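Local coordinates for ABC transporter periplasmic-binding protein YtfQ (PDB 6HBD), which binds furanose sugars such as beta-D-galactofuranose as the solute-binding component of a mycobacterial ABC transporter, probably delivering them for uptake, at residues N213-L218 against D241-G246; G246-A251 against A300-R305. One frame throughout, in Å; residues are numbered along the deposited sequence.

Interaction 1. Residues N213-L218 against D241-G246; sequences NDDMGL and DATHDG. With ZN (zinc ion), chain C; GZL (beta-D-galactofuranose), chain L.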
ATOM      1  N   ASN A 213      -6.058   2.570  -3.632  1.00 53.66           N
ATOM      2  CA  ASN A 213      -6.110   1.317  -2.894  1.00 52.80           C
ATOM      3  C   ASN A 213      -7.418   0.695  -3.341  1.00 56.01           C
ATOM      4  O   ASN A 213      -8.419   1.406  -3.376  1.00 54.32           O
ATOM      5  CB  ASN A 213      -6.012   1.637  -1.415  1.00 47.26           C
ATOM      6  CG  ASN A 213      -6.930   0.933  -0.500  1.00 63.49           C
ATOM      7  OD1 ASN A 213      -7.959   1.471  -0.100  1.00 56.61           O
ATOM      8  ND2 ASN A 213      -6.562  -0.275  -0.128  1.00 61.06           N
ATOM      9  N   ASP A 214      -7.408  -0.566  -3.810  1.00 53.43           N
ATOM     10  CA  ASP A 214      -8.637  -1.120  -4.374  1.00 54.40           C
ATOM     11  C   ASP A 214      -9.800  -1.233  -3.363  1.00 57.65           C
ATOM     12  O   ASP A 214     -10.936  -1.312  -3.824  1.00 56.85           O
ATOM     13  CB  ASP A 214      -8.442  -2.432  -5.170  1.00 57.09           C
ATOM     14  CG  ASP A 214      -7.560  -3.531  -4.670  1.00 65.38           C
ATOM     15  OD1 ASP A 214      -7.390  -3.636  -3.441  1.00 71.91           O
ATOM     16  OD2 ASP A 214      -7.070  -4.319  -5.515  1.00 56.97           O
ATOM     17  N   ASP A 215      -9.567  -1.139  -2.024  1.00 53.81           N
ATOM     18  CA  ASP A 215     -10.688  -1.085  -1.071  1.00 52.29           C
ATOM     19  C   ASP A 215     -11.496   0.193  -1.343  1.00 57.20           C
ATOM     20  O   ASP A 215     -12.715   0.118  -1.491  1.00 58.88           O
ATOM     21  CB  ASP A 215     -10.227  -1.119   0.383  1.00 52.51           C
ATOM     22  CG  ASP A 215      -9.788  -2.482   0.822  1.00 59.56           C
ATOM     23  OD1 ASP A 215      -8.980  -3.114   0.093  1.00 63.21           O
ATOM     24  OD2 ASP A 215     -10.239  -2.928   1.891  1.00 62.38           O
ATOM     25  N   MET A 216     -10.818   1.337  -1.527  1.00 52.00           N
ATOM     26  CA  MET A 216     -11.521   2.586  -1.862  1.00 51.72           C
ATOM     27  C   MET A 216     -12.250   2.472  -3.197  1.00 53.16           C
ATOM     28  O   MET A 216     -13.370   2.949  -3.317  1.00 52.87           O
ATOM     29  CB  MET A 216     -10.555   3.777  -1.878  1.00 53.93           C
ATOM     30  CG  MET A 216     -10.082   4.149  -0.485  1.00 56.86           C
ATOM     31  SD  MET A 216      -8.848   5.440  -0.336  1.00 59.97           S
ATOM     32  CE  MET A 216      -7.947   5.273  -1.851  1.00 56.43           C
ATOM     33  N   GLY A 217     -11.623   1.814  -4.165  1.00 47.76           N
ATOM     34  CA  GLY A 217     -12.219   1.545  -5.468  1.00 46.96           C
ATOM     35  C   GLY A 217     -13.391   0.572  -5.403  1.00 51.86           C
ATOM     36  O   GLY A 217     -14.233   0.538  -6.313  1.00 50.85           O
ATOM     37  N   LEU A 218     -13.437  -0.278  -4.350  1.00 47.90           N
ATOM     38  CA  LEU A 218     -14.564  -1.189  -4.153  1.00 47.01           C
ATOM     39  C   LEU A 218     -15.753  -0.361  -3.613  1.00 53.61           C
ATOM     40  O   LEU A 218     -16.837  -0.413  -4.200  1.00 55.28           O
ATOM     41  CB  LEU A 218     -14.201  -2.398  -3.262  1.00 45.78           C
ATOM     42  CG  LEU A 218     -13.284  -3.459  -3.915  1.00 48.04           C
ATOM     43  CD1 LEU A 218     -12.646  -4.361  -2.857  1.00 46.92           C
ATOM     44  CD2 LEU A 218     -14.028  -4.294  -4.966  1.00 47.94           C
ATOM     45  N   ASP A 241      -2.961  -2.371  -5.467  1.00 40.84           N
ATOM     46  CA  ASP A 241      -3.030  -3.466  -4.489  1.00 40.78           C
ATOM     47  C   ASP A 241      -3.330  -4.795  -5.131  1.00 46.46           C
ATOM     48  O   ASP A 241      -2.459  -5.642  -4.908  1.00 45.43           O
ATOM     49  CB  ASP A 241      -3.993  -3.273  -3.310  1.00 42.10           C
ATOM     50  CG  ASP A 241      -3.567  -2.305  -2.229  1.00 56.16           C
ATOM     51  OD1 ASP A 241      -2.437  -1.750  -2.330  1.00 54.82           O
ATOM     52  OD2 ASP A 241      -4.354  -2.113  -1.266  1.00 65.79           O
ATOM     53  N   ALA A 242      -4.447  -5.111  -5.765  1.00 44.63           N
ATOM     54  CA  ALA A 242      -4.667  -6.503  -6.214  1.00 44.16           C
ATOM     55  C   ALA A 242      -4.918  -7.452  -4.999  1.00 51.49           C
ATOM     56  O   ALA A 242      -4.255  -8.458  -4.840  1.00 52.81           O
ATOM     57  CB  ALA A 242      -3.516  -7.015  -7.091  1.00 44.20           C
ATOM     58  N   THR A 243      -5.866  -7.077  -4.128  1.00 47.74           N
ATOM     59  CA  THR A 243      -6.419  -7.865  -3.023  1.00 47.15           C
ATOM     60  C   THR A 243      -7.331  -8.930  -3.632  1.00 52.93           C
ATOM     61  O   THR A 243      -7.537  -8.943  -4.848  1.00 53.22           O
ATOM     62  CB  THR A 243      -7.183  -6.968  -2.062  1.00 51.79           C
ATOM     63  OG1 THR A 243      -8.112  -6.188  -2.803  1.00 48.13           O
ATOM     64  CG2 THR A 243      -6.272  -6.073  -1.257  1.00 53.90           C
ATOM     65  N   HIS A 244      -7.872  -9.831  -2.799  1.00 48.96           N
ATOM     66  CA  HIS A 244      -8.746 -10.893  -3.295  1.00 47.44           C
ATOM     67  C   HIS A 244      -9.967 -10.285  -3.883  1.00 50.05           C
ATOM     68  O   HIS A 244     -10.269 -10.529  -5.053  1.00 51.16           O
ATOM     69  CB  HIS A 244      -9.134 -11.863  -2.166  1.00 47.93           C
ATOM     70  CG  HIS A 244      -9.714 -13.169  -2.606  1.00 50.52           C
ATOM     71  ND1 HIS A 244     -10.109 -14.119  -1.674  1.00 51.96           N
ATOM     72  CD2 HIS A 244      -9.874 -13.676  -3.849  1.00 52.24           C
ATOM     73  CE1 HIS A 244     -10.508 -15.161  -2.375  1.00 51.71           C
ATOM     74  NE2 HIS A 244     -10.398 -14.936  -3.693  1.00 52.26           N
ATOM     75  N   ASP A 245     -10.631  -9.424  -3.096  1.00 44.56           N
ATOM     76  CA  ASP A 245     -11.872  -8.756  -3.509  1.00 42.87           C
ATOM     77  C   ASP A 245     -11.628  -7.841  -4.716  1.00 46.38           C
ATOM     78  O   ASP A 245     -12.369  -7.916  -5.697  1.00 48.46           O
ATOM     79  CB  ASP A 245     -12.524  -8.045  -2.313  1.00 44.51           C
ATOM     80  CG  ASP A 245     -12.815  -8.989  -1.148  1.00 64.40           C
ATOM     81  OD1 ASP A 245     -12.740 -10.223  -1.347  1.00 67.26           O
ATOM     82  OD2 ASP A 245     -13.101  -8.496  -0.036  1.00 72.95           O
ATOM     83  N   GLY A 246     -10.542  -7.083  -4.698  1.00 41.67           N
ATOM     84  CA  GLY A 246     -10.150  -6.251  -5.831  1.00 40.98           C
ATOM     85  C   GLY A 246      -9.979  -7.070  -7.099  1.00 44.82           C
ATOM     86  O   GLY A 246     -10.619  -6.798  -8.118  1.00 45.92           O
TER
HETATM   87 ZN    ZN C 401     -10.212 -13.347   0.453  1.00 48.54          ZN
HETATM   88  C6  GZL L 410       1.546   0.032   0.632  1.00 46.65           C
HETATM   89  C5  GZL L 410       0.808  -0.013   1.953  1.00 48.07           C
HETATM   90  C4  GZL L 410      -0.600   0.546   1.842  1.00 47.40           C
HETATM   91  C3  GZL L 410      -1.516  -0.188   0.869  1.00 47.10           C
HETATM   92  C2  GZL L 410      -2.881   0.165   1.430  1.00 46.92           C
HETATM   93  O6  GZL L 410       2.908  -0.332   0.823  1.00 49.02           O
HETATM   94  O5  GZL L 410       1.550   0.647   2.981  1.00 50.31           O
HETATM   95  O4  GZL L 410      -1.272   0.405   3.114  1.00 47.90           O
HETATM   96  O3  GZL L 410      -1.413   0.227  -0.483  1.00 46.14           O
HETATM   97  C1  GZL L 410      -2.634  -0.001   2.919  1.00 47.76           C
HETATM   98  O2  GZL L 410      -3.930  -0.691   1.002  1.00 50.30           O
HETATM   99  O1  GZL L 410      -3.533   0.892   3.472  1.00 49.07           O
HETATM  100  O   HOH W   1     -12.059 -12.165   0.445  0.50  8.21           O
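Asp214 and Thr243 form the polar centre of this contact: Thr243 OG1 donates to Asp214 OD1 at 2.7 Å, approaching from above the carboxylate plane. The other oxygen, Asp214 OD2, takes Ala242 N at 2.8 Å, again from well out of that plane, and receives a weak, longer bond from Thr243 N. Three donors thus grip one buried carboxylate and fix its rotation. A chi1 of 43° sets Asp214 CG between its own backbone N and carbonyl carbon, from where the short side chain reaches the turn at Ala242-Thr243.

Both helix starts are N-capped by side chains of the two segments. Thr243 OG1, besides donating to Asp214, accepts Gly246 N at 3.2 Å, and Asn213 OD1 caps the facing helix by accepting Met216 N, which lies above its carbonyl plane.

The sugar-binding pair follows a second pattern. Asn213 ND2 donates to Asp241 OD2 at 3.1 Å, nearly in its own amide plane and fairly straight (160°), although amide and carboxylate planes are turned 72° apart. Asp241 then holds galactofuranose with both oxygens: O2 of the sugar donates to OD2 at 2.7 Å and O3 to OD1 at 2.9 Å. Asn213 adds only a weak bond to O2; Arg163 and Asp105 are among the residues that complete the grip on the ligand.

The apolar side chain of Leu218 packs on the start of the other helix, where Leu218 CD1 meets Asp245 CB at 3.7 Å, the side chains crossing at about a right angle. The Asp245 carboxylate pairs with Arg189, and a water joins it to the zinc ion on His244 ND1.

Loops at the C-terminal ends of two parallel strands, each contributing a pocket residue, Asn213 and Asp241, bind the sugar in the cleft of an alpha/beta lobe, the arrangement of periplasmic sugar-binding proteins.

Interaction 2. Residues G246-A251 against A300-R305; sequences GMQALA and AALPNR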
ATOM      1  N   GLY A 246     -10.542  -7.083  -4.698  1.00 41.67           N
ATOM      2  CA  GLY A 246     -10.150  -6.251  -5.831  1.00 40.98           C
ATOM      3  C   GLY A 246      -9.979  -7.070  -7.099  1.00 44.82           C
ATOM      4  O   GLY A 246     -10.619  -6.798  -8.118  1.00 45.92           O
ATOM      5  N   MET A 247      -9.188  -8.144  -7.011  1.00 40.33           N
ATOM      6  CA  MET A 247      -8.947  -9.039  -8.142  1.00 39.77           C
ATOM      7  C   MET A 247     -10.202  -9.746  -8.652  1.00 49.15           C
ATOM      8  O   MET A 247     -10.339  -9.939  -9.870  1.00 49.38           O
ATOM      9  CB  MET A 247      -7.890 -10.057  -7.784  1.00 41.49           C
ATOM     10  CG  MET A 247      -6.493  -9.475  -7.751  1.00 43.96           C
ATOM     11  SD  MET A 247      -5.553  -9.594  -9.292  1.00 46.86           S
ATOM     12  CE  MET A 247      -6.536  -9.080 -10.375  1.00 44.18           C
ATOM     13  N   GLN A 248     -11.151 -10.069  -7.735  1.00 47.00           N
ATOM     14  CA  GLN A 248     -12.426 -10.693  -8.110  1.00 45.88           C
ATOM     15  C   GLN A 248     -13.272  -9.716  -8.905  1.00 47.61           C
ATOM     16  O   GLN A 248     -13.835 -10.107  -9.919  1.00 46.96           O
ATOM     17  CB  GLN A 248     -13.181 -11.178  -6.858  1.00 47.48           C
ATOM     18  CG  GLN A 248     -14.416 -12.034  -7.143  1.00 64.22           C
ATOM     19  CD  GLN A 248     -14.044 -13.361  -7.756  1.00 83.21           C
ATOM     20  OE1 GLN A 248     -13.492 -14.241  -7.073  1.00 76.42           O
ATOM     21  NE2 GLN A 248     -14.304 -13.524  -9.062  1.00 79.04           N
ATOM     22  N   ALA A 249     -13.337  -8.439  -8.468  1.00 45.16           N
ATOM     23  CA  ALA A 249     -14.094  -7.386  -9.167  1.00 45.23           C
ATOM     24  C   ALA A 249     -13.555  -7.221 -10.577  1.00 48.90           C
ATOM     25  O   ALA A 249     -14.327  -7.269 -11.515  1.00 49.88           O
ATOM     26  CB  ALA A 249     -14.002  -6.062  -8.413  1.00 46.12           C
ATOM     27  N   LEU A 250     -12.224  -7.101 -10.732  1.00 45.12           N
ATOM     28  CA  LEU A 250     -11.578  -6.988 -12.046  1.00 44.00           C
ATOM     29  C   LEU A 250     -11.912  -8.201 -12.917  1.00 47.85           C
ATOM     30  O   LEU A 250     -12.333  -8.015 -14.045  1.00 46.06           O
ATOM     31  CB  LEU A 250     -10.055  -6.810 -11.865  1.00 43.38           C
ATOM     32  CG  LEU A 250      -9.164  -6.765 -13.127  1.00 47.54           C
ATOM     33  CD1 LEU A 250      -9.686  -5.810 -14.180  1.00 48.57           C
ATOM     34  CD2 LEU A 250      -7.766  -6.373 -12.774  1.00 47.90           C
ATOM     35  N   ALA A 251     -11.831  -9.423 -12.364  1.00 46.14           N
ATOM     36  CA  ALA A 251     -12.165 -10.652 -13.089  1.00 45.69           C
ATOM     37  C   ALA A 251     -13.617 -10.665 -13.573  1.00 53.99           C
ATOM     38  O   ALA A 251     -13.899 -11.223 -14.642  1.00 56.81           O
ATOM     39  CB  ALA A 251     -11.906 -11.860 -12.209  1.00 45.96           C
ATOM     40  N   ALA A 300      -6.927 -15.456 -14.847  1.00 39.42           N
ATOM     41  CA  ALA A 300      -5.855 -16.436 -14.810  1.00 37.88           C
ATOM     42  C   ALA A 300      -4.970 -16.334 -13.575  1.00 45.59           C
ATOM     43  O   ALA A 300      -4.302 -17.310 -13.213  1.00 43.71           O
ATOM     44  CB  ALA A 300      -5.005 -16.301 -16.052  1.00 38.36           C
ATOM     45  N   ALA A 301      -4.893 -15.141 -12.972  1.00 45.75           N
ATOM     46  CA  ALA A 301      -4.034 -14.875 -11.802  1.00 45.55           C
ATOM     47  C   ALA A 301      -4.658 -15.266 -10.479  1.00 50.13           C
ATOM     48  O   ALA A 301      -3.931 -15.411  -9.510  1.00 50.53           O
ATOM     49  CB  ALA A 301      -3.651 -13.398 -11.769  1.00 45.97           C
ATOM     50  N   LEU A 302      -6.000 -15.423 -10.421  1.00 47.74           N
ATOM     51  CA  LEU A 302      -6.692 -15.751  -9.169  1.00 46.98           C
ATOM     52  C   LEU A 302      -6.395 -17.120  -8.577  1.00 48.87           C
ATOM     53  O   LEU A 302      -6.321 -17.183  -7.358  1.00 47.91           O
ATOM     54  CB  LEU A 302      -8.206 -15.598  -9.304  1.00 46.86           C
ATOM     55  CG  LEU A 302      -8.716 -14.191  -9.115  1.00 51.00           C
ATOM     56  CD1 LEU A 302     -10.073 -14.030  -9.750  1.00 50.62           C
ATOM     57  CD2 LEU A 302      -8.743 -13.799  -7.627  1.00 53.06           C
ATOM     58  N   PRO A 303      -6.241 -18.189  -9.394  1.00 44.40           N
ATOM     59  CA  PRO A 303      -6.055 -19.542  -8.863  1.00 44.51           C
ATOM     60  C   PRO A 303      -5.118 -19.708  -7.652  1.00 53.63           C
ATOM     61  O   PRO A 303      -5.625 -19.508  -6.549  1.00 58.22           O
ATOM     62  CB  PRO A 303      -5.606 -20.316 -10.087  1.00 45.30           C
ATOM     63  CG  PRO A 303      -6.428 -19.727 -11.140  1.00 49.21           C
ATOM     64  CD  PRO A 303      -6.390 -18.248 -10.858  1.00 44.95           C
ATOM     65  N   ASN A 304      -3.862 -20.134  -7.755  1.00 47.90           N
ATOM     66  CA  ASN A 304      -3.094 -20.344  -6.520  1.00 47.78           C
ATOM     67  C   ASN A 304      -2.357 -19.071  -6.209  1.00 51.04           C
ATOM     68  O   ASN A 304      -1.142 -18.978  -6.359  1.00 49.38           O
ATOM     69  CB  ASN A 304      -2.176 -21.542  -6.672  1.00 52.70           C
ATOM     70  CG  ASN A 304      -2.975 -22.783  -6.971  1.00 70.69           C
ATOM     71  OD1 ASN A 304      -3.518 -23.432  -6.066  1.00 64.13           O
ATOM     72  ND2 ASN A 304      -3.101 -23.113  -8.253  1.00 55.81           N
ATOM     73  N   ARG A 305      -3.121 -18.077  -5.777  1.00 48.25           N
ATOM     74  CA  ARG A 305      -2.659 -16.704  -5.602  1.00 47.98           C
ATOM     75  C   ARG A 305      -1.572 -16.519  -4.597  1.00 50.71           C
ATOM     76  O   ARG A 305      -0.532 -15.954  -4.932  1.00 49.88           O
ATOM     77  CB  ARG A 305      -3.829 -15.769  -5.261  1.00 48.41           C
ATOM     78  CG  ARG A 305      -4.052 -14.671  -6.291  1.00 63.89           C
ATOM     79  CD  ARG A 305      -3.713 -13.275  -5.801  1.00 68.12           C
ATOM     80  NE  ARG A 305      -2.796 -12.586  -6.703  1.00 63.71           N
ATOM     81  CZ  ARG A 305      -2.471 -11.306  -6.598  1.00 67.28           C
ATOM     82  NH1 ARG A 305      -2.973 -10.567  -5.621  1.00 63.41           N
ATOM     83  NH2 ARG A 305      -1.638 -10.754  -7.461  1.00 39.71           N
TER
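Leu302 meets the side of the 246-251 helix with its two methyl groups divided between residues one turn apart. CD2 packs on Met247 CB and CD1 on Ala251 CB, each pair 3.8 Å apart, and CD1 also approaches the backbone O of Met247 at 4.1 Å. The Leu302 branch therefore lies along one ridge of the helix, and this is the close-packed part of the contact. Helix 295-301 extends the same apolar surface, since Ala298 touches both Met247 and Ala251.

Beyond this centre the packing thins. The bend at chi2 (-92°) carries Met247 SD over one face of the Arg305 guanidinium, while CG lies above the same face, offset toward the rim. The nearest atoms of that pair, Met247 CG and Arg305 NH1, are 4.3 Å apart, so the approach is loose. On the solvent side, Gln248 NE2 reaches only to 4.3 Å from Leu302 CD1, while its hydrogen bond goes to Asp252 in its own helix.

The six-residue segments bury 231 Å² between them and share neither a hydrogen bond nor a salt bridge. The polar end of Arg305 reaches beyond them, toward Ala242 and Glu260. Within the 246-251/300-305 interface itself, dispersion contacts between aliphatic groups, with a thioether laid over an arginine, imply an attachment governed by shape more than by directional polar bonds.

Overall arrangement
From the N terminus, the chain leaves strand 208-211, enters helix 214-226, and passes through strand 236-239 before interaction 1 closes that loop at the start of helix 244-252. Interaction 2 opens on the same helix at Gly246, the residue they share, and closes a longer excursion through strand 257-260 and helix 266-277 to the end of helix 295-301. The two loops are in series, neither nested nor crossed. Their centres lie 11 Å apart, and they touch where Ala242 O approaches Arg305 NH1 at 2.6 Å. Helix 244-252 thereby joins the sugar cleft to the link between helices 295-301 and 305-313, over the six-stranded sheet.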